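Local coordinates for galactofuranose-binding protein YtfQ (Escherichia coli, PDB 2VK2) that captures galactofuranose in the periplasm, in either anomeric form, for uptake by its ABC transporter, at residues Y233-E246 / T278-K292. Sequence-based numbering, arbitrary orientation.
Sequences YKAMMDGEANASVE and TLYLPDTAKEELEKK
E288 lies against the ring of Y233 in a CH-pi contact: its CB sits 3.7 Å from the ring centroid and 12° off the normal, over the face, while CB of Y280 meets the edge in plane. The Y280 ring has the E288 carboxylate carbon over one face and T278 CG2 over the opposite one, both offset toward the rim, and E246 CB at the edge, 3.6 Å from Y280 CE2. With CG of Y233 beside the backbone N (chi1 -59°), the phenol reaches across helix 285-291, over E288 CB, and its OH donates to a water 2.5 Å away. That water also accepts from K292 NZ and donates to both E246 OE1 and E288 OE1, so it bridges two carboxylates only 3.4 Å apart (OE1 to OE1); K292, poorly ordered and bonded as well to the G228 carbonyl, may partly offset their repulsion. Replacing Y233 by an alanine is likely to leave the E288 methylene without its aromatic face and this water without one donor. Toward the other end, M236 and M237 close around A285, whose CB is 3.7 Å from M236 CB. Alongside, S244 and Y280 form an antiparallel hydrogen-bonded pair, S244 N to Y280 O at 3.0 Å. Strand 278-280 thereby edges the sheet, and its following helix packs nearly antiparallel (153°) on helix 233-237, a layered alpha/beta arrangement characteristic of one lobe of a periplasmic sugar-binding protein.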
ATOM      1  N   TYR A 233       8.859   7.409  10.319  1.00  9.46           N
ATOM      2  CA  TYR A 233       9.875   8.454  10.478  1.00  9.95           C
ATOM      3  C   TYR A 233      10.195   8.692  11.949  1.00 10.05           C
ATOM      4  O   TYR A 233      11.348   8.951  12.301  1.00  9.86           O
ATOM      5  CB  TYR A 233       9.451   9.748   9.789  1.00 10.51           C
ATOM      6  CG  TYR A 233       9.215   9.552   8.311  1.00 10.90           C
ATOM      7  CD1 TYR A 233      10.249   9.152   7.468  1.00 11.57           C
ATOM      8  CD2 TYR A 233       7.951   9.732   7.757  1.00 11.42           C
ATOM      9  CE1 TYR A 233      10.029   8.950   6.107  1.00 11.81           C
ATOM     10  CE2 TYR A 233       7.728   9.538   6.402  1.00 11.80           C
ATOM     11  CZ  TYR A 233       8.764   9.150   5.584  1.00 11.50           C
ATOM     12  OH  TYR A 233       8.527   8.959   4.240  1.00 12.48           O
ATOM     13  N   LYS A 234       9.186   8.582  12.808  1.00 10.18           N
ATOM     14  CA  LYS A 234       9.409   8.625  14.254  1.00 10.84           C
ATOM     15  C   LYS A 234      10.314   7.476  14.691  1.00 10.31           C
ATOM     16  O   LYS A 234      11.219   7.668  15.505  1.00 10.37           O
ATOM     17  CB  LYS A 234       8.080   8.574  15.013  1.00 11.19           C
ATOM     18  CG  LYS A 234       7.238   9.821  14.835  1.00 12.01           C
ATOM     19  CD  LYS A 234       6.005   9.804  15.711  1.00 12.61           C
ATOM     20  CE  LYS A 234       5.196  11.071  15.520  1.00 13.87           C
ATOM     21  NZ  LYS A 234       4.090  11.193  16.507  1.00 15.15           N
ATOM     22  N   ALA A 235      10.085   6.287  14.139  1.00  9.87           N
ATOM     23  CA  ALA A 235      10.932   5.135  14.428  1.00  9.68           C
ATOM     24  C   ALA A 235      12.366   5.372  13.958  1.00  9.56           C
ATOM     25  O   ALA A 235      13.315   5.058  14.677  1.00  9.47           O
ATOM     26  CB  ALA A 235      10.362   3.885  13.782  1.00  9.81           C
ATOM     27  N   MET A 236      12.524   5.937  12.763  1.00  9.40           N
ATOM     28  CA  MET A 236      13.853   6.270  12.247  1.00  9.61           C
ATOM     29  C   MET A 236      14.589   7.243  13.165  1.00  9.78           C
ATOM     30  O   MET A 236      15.782   7.079  13.424  1.00  9.65           O
ATOM     31  CB  MET A 236      13.767   6.883  10.851  1.00  9.42           C
ATOM     32  CG  MET A 236      13.400   5.902   9.756  1.00  9.66           C
ATOM     33  SD  MET A 236      13.426   6.710   8.153  1.00 10.42           S
ATOM     34  CE  MET A 236      12.774   5.407   7.113  1.00 10.04           C
ATOM     35  N   MET A 237      13.878   8.255  13.650  1.00  9.88           N
ATOM     36  CA  MET A 237      14.480   9.252  14.537  1.00 10.55           C
ATOM     37  C   MET A 237      14.930   8.648  15.873  1.00 10.22           C
ATOM     38  O   MET A 237      15.880   9.139  16.484  1.00  9.81           O
ATOM     39  CB  MET A 237      13.511  10.412  14.754  1.00 10.50           C
ATOM     40  CG  MET A 237      13.333  11.264  13.508  1.00 11.58           C
ATOM     41  SD  MET A 237      11.949  12.403  13.612  1.00 13.49           S
ATOM     42  CE  MET A 237      12.581  13.590  14.792  1.00 14.02           C
ATOM     43  N   ASP A 238      14.261   7.580  16.310  1.00 10.30           N
ATOM     44  CA  ASP A 238      14.664   6.833  17.507  1.00 10.72           C
ATOM     45  C   ASP A 238      15.692   5.735  17.218  1.00 10.61           C
ATOM     46  O   ASP A 238      16.089   5.005  18.130  1.00 10.78           O
ATOM     47  CB  ASP A 238      13.437   6.207  18.186  1.00 11.00           C
ATOM     48  CG  ASP A 238      12.582   7.227  18.911  1.00 12.15           C
ATOM     49  OD1 ASP A 238      13.087   8.323  19.237  1.00 13.13           O
ATOM     50  OD2 ASP A 238      11.398   6.926  19.168  1.00 14.26           O
ATOM     51  N   GLY A 239      16.116   5.613  15.962  1.00 10.61           N
ATOM     52  CA  GLY A 239      17.133   4.636  15.574  1.00 10.71           C
ATOM     53  C   GLY A 239      16.618   3.217  15.395  1.00 10.92           C
ATOM     54  O   GLY A 239      17.409   2.275  15.347  1.00 11.22           O
ATOM     55  N   GLU A 240      15.301   3.061  15.270  1.00 11.00           N
ATOM     56  CA  GLU A 240      14.678   1.737  15.296  1.00 11.38           C
ATOM     57  C   GLU A 240      14.130   1.255  13.948  1.00 10.61           C
ATOM     58  O   GLU A 240      13.648   0.127  13.855  1.00 10.95           O
ATOM     59  CB  GLU A 240      13.593   1.702  16.374  1.00 11.65           C
ATOM     60  CG  GLU A 240      14.166   1.999  17.758  1.00 12.86           C
ATOM     61  CD  GLU A 240      13.191   1.775  18.894  1.00 13.57           C
ATOM     62  OE1 GLU A 240      11.966   1.822  18.665  1.00 16.52           O
ATOM     63  OE2 GLU A 240      13.662   1.564  20.033  1.00 16.57           O
ATOM     64  N   ALA A 241      14.223   2.096  12.917  1.00  9.89           N
ATOM     65  CA  ALA A 241      13.843   1.718  11.550  1.00  9.37           C
ATOM     66  C   ALA A 241      14.878   2.260  10.568  1.00  9.27           C
ATOM     67  O   ALA A 241      15.480   3.302  10.815  1.00  9.18           O
ATOM     68  CB  ALA A 241      12.454   2.251  11.219  1.00  9.46           C
ATOM     69  N   ASN A 242      15.082   1.567   9.448  1.00  8.85           N
ATOM     70  CA  ASN A 242      16.176   1.916   8.530  1.00  8.96           C
ATOM     71  C   ASN A 242      15.790   2.517   7.190  1.00  9.01           C
ATOM     72  O   ASN A 242      16.471   3.413   6.707  1.00 10.20           O
ATOM     73  CB  ASN A 242      17.073   0.705   8.283  1.00  9.03           C
ATOM     74  CG  ASN A 242      17.661   0.169   9.552  1.00  9.07           C
ATOM     75  OD1 ASN A 242      18.687   0.655  10.039  1.00 11.25           O
ATOM     76  ND2 ASN A 242      17.007  -0.817  10.118  1.00  7.50           N
ATOM     77  N   ALA A 243      14.732   2.009   6.565  1.00  8.70           N
ATOM     78  CA  ALA A 243      14.407   2.409   5.197  1.00  8.46           C
ATOM     79  C   ALA A 243      12.912   2.324   4.931  1.00  8.48           C
ATOM     80  O   ALA A 243      12.266   1.350   5.310  1.00  8.30           O
ATOM     81  CB  ALA A 243      15.170   1.531   4.208  1.00  8.52           C
ATOM     82  N   SER A 244      12.367   3.351   4.286  1.00  8.29           N
ATOM     83  CA  SER A 244      10.969   3.326   3.863  1.00  8.64           C
ATOM     84  C   SER A 244      10.770   4.064   2.550  1.00  8.97           C
ATOM     85  O   SER A 244      11.366   5.112   2.318  1.00 10.27           O
ATOM     86  CB  SER A 244      10.062   3.936   4.931  1.00  8.58           C
ATOM     87  OG  SER A 244       8.701   3.915   4.514  1.00  8.88           O
ATOM     88  N   VAL A 245       9.896   3.524   1.707  1.00  8.85           N
ATOM     89  CA  VAL A 245       9.544   4.152   0.442  1.00  8.70           C
ATOM     90  C   VAL A 245       8.231   4.909   0.606  1.00  8.87           C
ATOM     91  O   VAL A 245       7.227   4.337   1.028  1.00  8.80           O
ATOM     92  CB  VAL A 245       9.403   3.102  -0.677  1.00  8.69           C
ATOM     93  CG1 VAL A 245       8.937   3.757  -1.966  1.00  8.77           C
ATOM     94  CG2 VAL A 245      10.728   2.384  -0.895  1.00  9.22           C
ATOM     95  N   GLU A 246       8.241   6.193   0.263  1.00  9.12           N
ATOM     96  CA  GLU A 246       7.046   7.021   0.361  1.00 10.07           C
ATOM     97  C   GLU A 246       6.005   6.640  -0.686  1.00  9.29           C
ATOM     98  O   GLU A 246       6.336   6.435  -1.852  1.00  9.11           O
ATOM     99  CB  GLU A 246       7.412   8.493   0.179  1.00 10.36           C
ATOM    100  CG  GLU A 246       6.243   9.446   0.329  1.00 12.25           C
ATOM    101  CD  GLU A 246       6.573  10.845  -0.144  1.00 13.20           C
ATOM    102  OE1 GLU A 246       6.845  11.708   0.712  1.00 16.95           O
ATOM    103  OE2 GLU A 246       6.562  11.083  -1.371  1.00 17.20           O
ATOM    104  N   THR A 278       9.753   7.310  -3.739  1.00 12.15           N
ATOM    105  CA  THR A 278      11.053   7.801  -3.282  1.00 12.24           C
ATOM    106  C   THR A 278      11.483   7.070  -2.015  1.00 11.63           C
ATOM    107  O   THR A 278      10.704   6.955  -1.071  1.00 11.30           O
ATOM    108  CB  THR A 278      11.002   9.310  -2.979  1.00 12.62           C
ATOM    109  OG1 THR A 278      10.448  10.008  -4.101  1.00 14.19           O
ATOM    110  CG2 THR A 278      12.398   9.849  -2.677  1.00 13.21           C
ATOM    111  N   LEU A 279      12.723   6.584  -2.008  1.00 11.12           N
ATOM    112  CA  LEU A 279      13.312   5.962  -0.822  1.00 10.96           C
ATOM    113  C   LEU A 279      13.742   7.030   0.177  1.00 10.89           C
ATOM    114  O   LEU A 279      14.414   7.997  -0.192  1.00 10.87           O
ATOM    115  CB  LEU A 279      14.528   5.121  -1.213  1.00 10.87           C
ATOM    116  CG  LEU A 279      15.259   4.406  -0.074  1.00 11.25           C
ATOM    117  CD1 LEU A 279      14.411   3.275   0.479  1.00 11.85           C
ATOM    118  CD2 LEU A 279      16.597   3.889  -0.560  1.00 11.46           C
ATOM    119  N   TYR A 280      13.361   6.842   1.436  1.00 10.73           N
ATOM    120  CA  TYR A 280      13.777   7.725   2.518  1.00 10.99           C
ATOM    121  C   TYR A 280      14.474   6.938   3.617  1.00 10.76           C
ATOM    122  O   TYR A 280      14.045   5.844   3.992  1.00 10.04           O
ATOM    123  CB  TYR A 280      12.575   8.488   3.071  1.00 11.90           C
ATOM    124  CG  TYR A 280      12.089   9.565   2.131  1.00 12.78           C
ATOM    125  CD1 TYR A 280      12.849  10.708   1.901  1.00 13.59           C
ATOM    126  CD2 TYR A 280      10.877   9.440   1.460  1.00 13.38           C
ATOM    127  CE1 TYR A 280      12.416  11.697   1.033  1.00 14.00           C
ATOM    128  CE2 TYR A 280      10.434  10.428   0.590  1.00 13.91           C
ATOM    129  CZ  TYR A 280      11.208  11.553   0.382  1.00 13.81           C
ATOM    130  OH  TYR A 280      10.776  12.536  -0.477  1.00 14.61           O
ATOM    131  N   LEU A 281      15.562   7.518   4.117  1.00 10.77           N
ATOM    132  CA  LEU A 281      16.388   6.927   5.164  1.00 10.98           C
ATOM    133  C   LEU A 281      16.402   7.885   6.361  1.00 10.91           C
ATOM    134  O   LEU A 281      15.894   8.998   6.253  1.00 10.66           O
ATOM    135  CB  LEU A 281      17.802   6.685   4.623  1.00 10.99           C
ATOM    136  CG  LEU A 281      17.878   5.858   3.332  1.00 11.45           C
ATOM    137  CD1 LEU A 281      19.313   5.764   2.835  1.00 12.28           C
ATOM    138  CD2 LEU A 281      17.289   4.465   3.525  1.00 11.97           C
ATOM    139  N   PRO A 282      16.956   7.453   7.512  1.00 11.38           N
ATOM    140  CA  PRO A 282      16.893   8.278   8.726  1.00 11.91           C
ATOM    141  C   PRO A 282      17.446   9.703   8.610  1.00 13.07           C
ATOM    142  O   PRO A 282      16.997  10.579   9.346  1.00 12.90           O
ATOM    143  CB  PRO A 282      17.706   7.463   9.736  1.00 11.97           C
ATOM    144  CG  PRO A 282      17.532   6.054   9.273  1.00 11.49           C
ATOM    145  CD  PRO A 282      17.607   6.160   7.782  1.00 11.36           C
ATOM    146  N   ASP A 283      18.386   9.937   7.697  1.00 14.54           N
ATOM    147  CA  ASP A 283      18.974  11.272   7.525  1.00 16.30           C
ATOM    148  C   ASP A 283      17.965  12.342   7.081  1.00 16.73           C
ATOM    149  O   ASP A 283      18.220  13.532   7.254  1.00 17.04           O
ATOM    150  CB  ASP A 283      20.163  11.227   6.554  1.00 16.55           C
ATOM    151  CG  ASP A 283      19.755  10.886   5.130  1.00 17.88           C
ATOM    152  OD1 ASP A 283      18.802  10.100   4.948  1.00 19.62           O
ATOM    153  OD2 ASP A 283      20.395  11.401   4.189  1.00 19.93           O
ATOM    154  N   THR A 284      16.832  11.921   6.519  1.00 17.37           N
ATOM    155  CA  THR A 284      15.773  12.848   6.104  1.00 17.82           C
ATOM    156  C   THR A 284      14.470  12.665   6.892  1.00 17.95           C
ATOM    157  O   THR A 284      13.453  13.273   6.555  1.00 18.01           O
ATOM    158  CB  THR A 284      15.456  12.675   4.606  1.00 18.28           C
ATOM    159  OG1 THR A 284      15.001  11.340   4.363  1.00 19.06           O
ATOM    160  CG2 THR A 284      16.691  12.949   3.759  1.00 18.85           C
ATOM    161  N   ALA A 285      14.502  11.842   7.941  1.00 17.93           N
ATOM    162  CA  ALA A 285      13.286  11.456   8.672  1.00 18.01           C
ATOM    163  C   ALA A 285      12.561  12.638   9.307  1.00 18.19           C
ATOM    164  O   ALA A 285      11.336  12.744   9.212  1.00 18.06           O
ATOM    165  CB  ALA A 285      13.615  10.410   9.731  1.00 17.90           C
ATOM    166  N   LYS A 286      13.316  13.522   9.953  1.00 18.57           N
ATOM    167  CA  LYS A 286      12.733  14.695  10.606  1.00 19.00           C
ATOM    168  C   LYS A 286      12.021  15.596   9.597  1.00 19.09           C
ATOM    169  O   LYS A 286      10.898  16.041   9.842  1.00 19.02           O
ATOM    170  CB  LYS A 286      13.812  15.485  11.353  1.00 19.10           C
ATOM    171  CG  LYS A 286      13.267  16.584  12.253  1.00 19.38           C
ATOM    172  CD  LYS A 286      14.375  17.229  13.070  1.00 19.50           C
ATOM    173  CE  LYS A 286      13.845  18.355  13.944  1.00 20.00           C
ATOM    174  NZ  LYS A 286      13.327  19.497  13.140  1.00 20.55           N
ATOM    175  N   GLU A 287      12.678  15.851   8.467  1.00 19.45           N
ATOM    176  CA  GLU A 287      12.111  16.687   7.404  1.00 19.93           C
ATOM    177  C   GLU A 287      10.841  16.076   6.814  1.00 20.57           C
ATOM    178  O   GLU A 287       9.867  16.785   6.570  1.00 20.34           O
ATOM    179  CB  GLU A 287      13.134  16.912   6.286  1.00 19.96           C
ATOM    180  CG  GLU A 287      14.308  17.791   6.685  1.00 20.24           C
ATOM    181  N   GLU A 288      10.858  14.765   6.583  1.00 21.59           N
ATOM    182  CA  GLU A 288       9.693  14.073   6.032  1.00 22.74           C
ATOM    183  C   GLU A 288       8.534  14.028   7.023  1.00 24.57           C
ATOM    184  O   GLU A 288       7.381  14.210   6.633  1.00 24.36           O
ATOM    185  CB  GLU A 288      10.062  12.655   5.578  1.00 22.56           C
ATOM    186  CG  GLU A 288      10.945  12.621   4.340  1.00 22.57           C
ATOM    187  CD  GLU A 288      10.335  13.364   3.163  1.00 22.91           C
ATOM    188  OE1 GLU A 288       9.149  13.123   2.853  1.00 23.48           O
ATOM    189  OE2 GLU A 288      11.041  14.195   2.554  1.00 23.37           O
ATOM    190  N   LEU A 289       8.845  13.798   8.298  1.00 27.33           N
ATOM    191  CA  LEU A 289       7.836  13.805   9.361  1.00 29.76           C
ATOM    192  C   LEU A 289       7.107  15.148   9.438  1.00 34.03           C
ATOM    193  O   LEU A 289       5.899  15.189   9.675  1.00 33.96           O
ATOM    194  CB  LEU A 289       8.478  13.482  10.715  1.00 29.29           C
ATOM    195  CG  LEU A 289       7.547  13.408  11.929  1.00 28.02           C
ATOM    196  CD1 LEU A 289       6.452  12.368  11.722  1.00 27.58           C
ATOM    197  CD2 LEU A 289       8.342  13.106  13.189  1.00 28.80           C
ATOM    198  N   GLU A 290       7.847  16.238   9.242  1.00 39.49           N
ATOM    199  CA  GLU A 290       7.272  17.583   9.232  1.00 44.26           C
ATOM    200  C   GLU A 290       6.351  17.804   8.030  1.00 49.17           C
ATOM    201  O   GLU A 290       5.353  18.521   8.133  1.00 49.44           O
ATOM    202  CB  GLU A 290       8.380  18.639   9.231  1.00 44.19           C
ATOM    203  N   LYS A 291       6.690  17.192   6.897  1.00 55.18           N
ATOM    204  CA  LYS A 291       5.869  17.287   5.689  1.00 60.05           C
ATOM    205  C   LYS A 291       4.585  16.467   5.806  1.00 63.70           C
ATOM    206  O   LYS A 291       3.519  16.936   5.410  1.00 64.04           O
ATOM    207  CB  LYS A 291       6.660  16.832   4.457  1.00 60.37           C
ATOM    208  CG  LYS A 291       7.775  17.783   4.054  1.00 60.86           C
ATOM    209  CD  LYS A 291       8.605  17.212   2.915  1.00 60.95           C
ATOM    210  CE  LYS A 291       9.831  18.066   2.636  1.00 61.37           C
ATOM    211  NZ  LYS A 291       9.473  19.457   2.241  1.00 61.62           N
ATOM    212  N   LYS A 292       4.699  15.254   6.348  1.00 67.82           N
ATOM    213  CA  LYS A 292       3.562  14.331   6.496  1.00 70.78           C
ATOM    214  C   LYS A 292       2.238  15.062   6.635  1.00 71.10           C
ATOM    215  O   LYS A 292       1.190  14.454   6.862  1.00 71.41           O
ATOM    216  CB  LYS A 292       3.759  13.411   7.707  1.00 71.95           C
ATOM    217  CG  LYS A 292       4.847  12.360   7.558  1.00 75.33           C
ATOM    218  CD  LYS A 292       4.588  11.415   6.394  1.00 77.77           C
ATOM    219  CE  LYS A 292       5.366  11.804   5.138  1.00 78.72           C
ATOM    220  NZ  LYS A 292       5.101  10.866   4.012  1.00 78.05           N
TER
HETATM  221  O   HOH W   1       7.629  10.950   3.022  1.00 29.59           O
HETATM  222  O   HOH W   2       7.548   9.505  -3.329  1.00 22.97           O
HETATM  223  O   HOH W   3       8.345  13.344  -1.149  1.00 37.15           O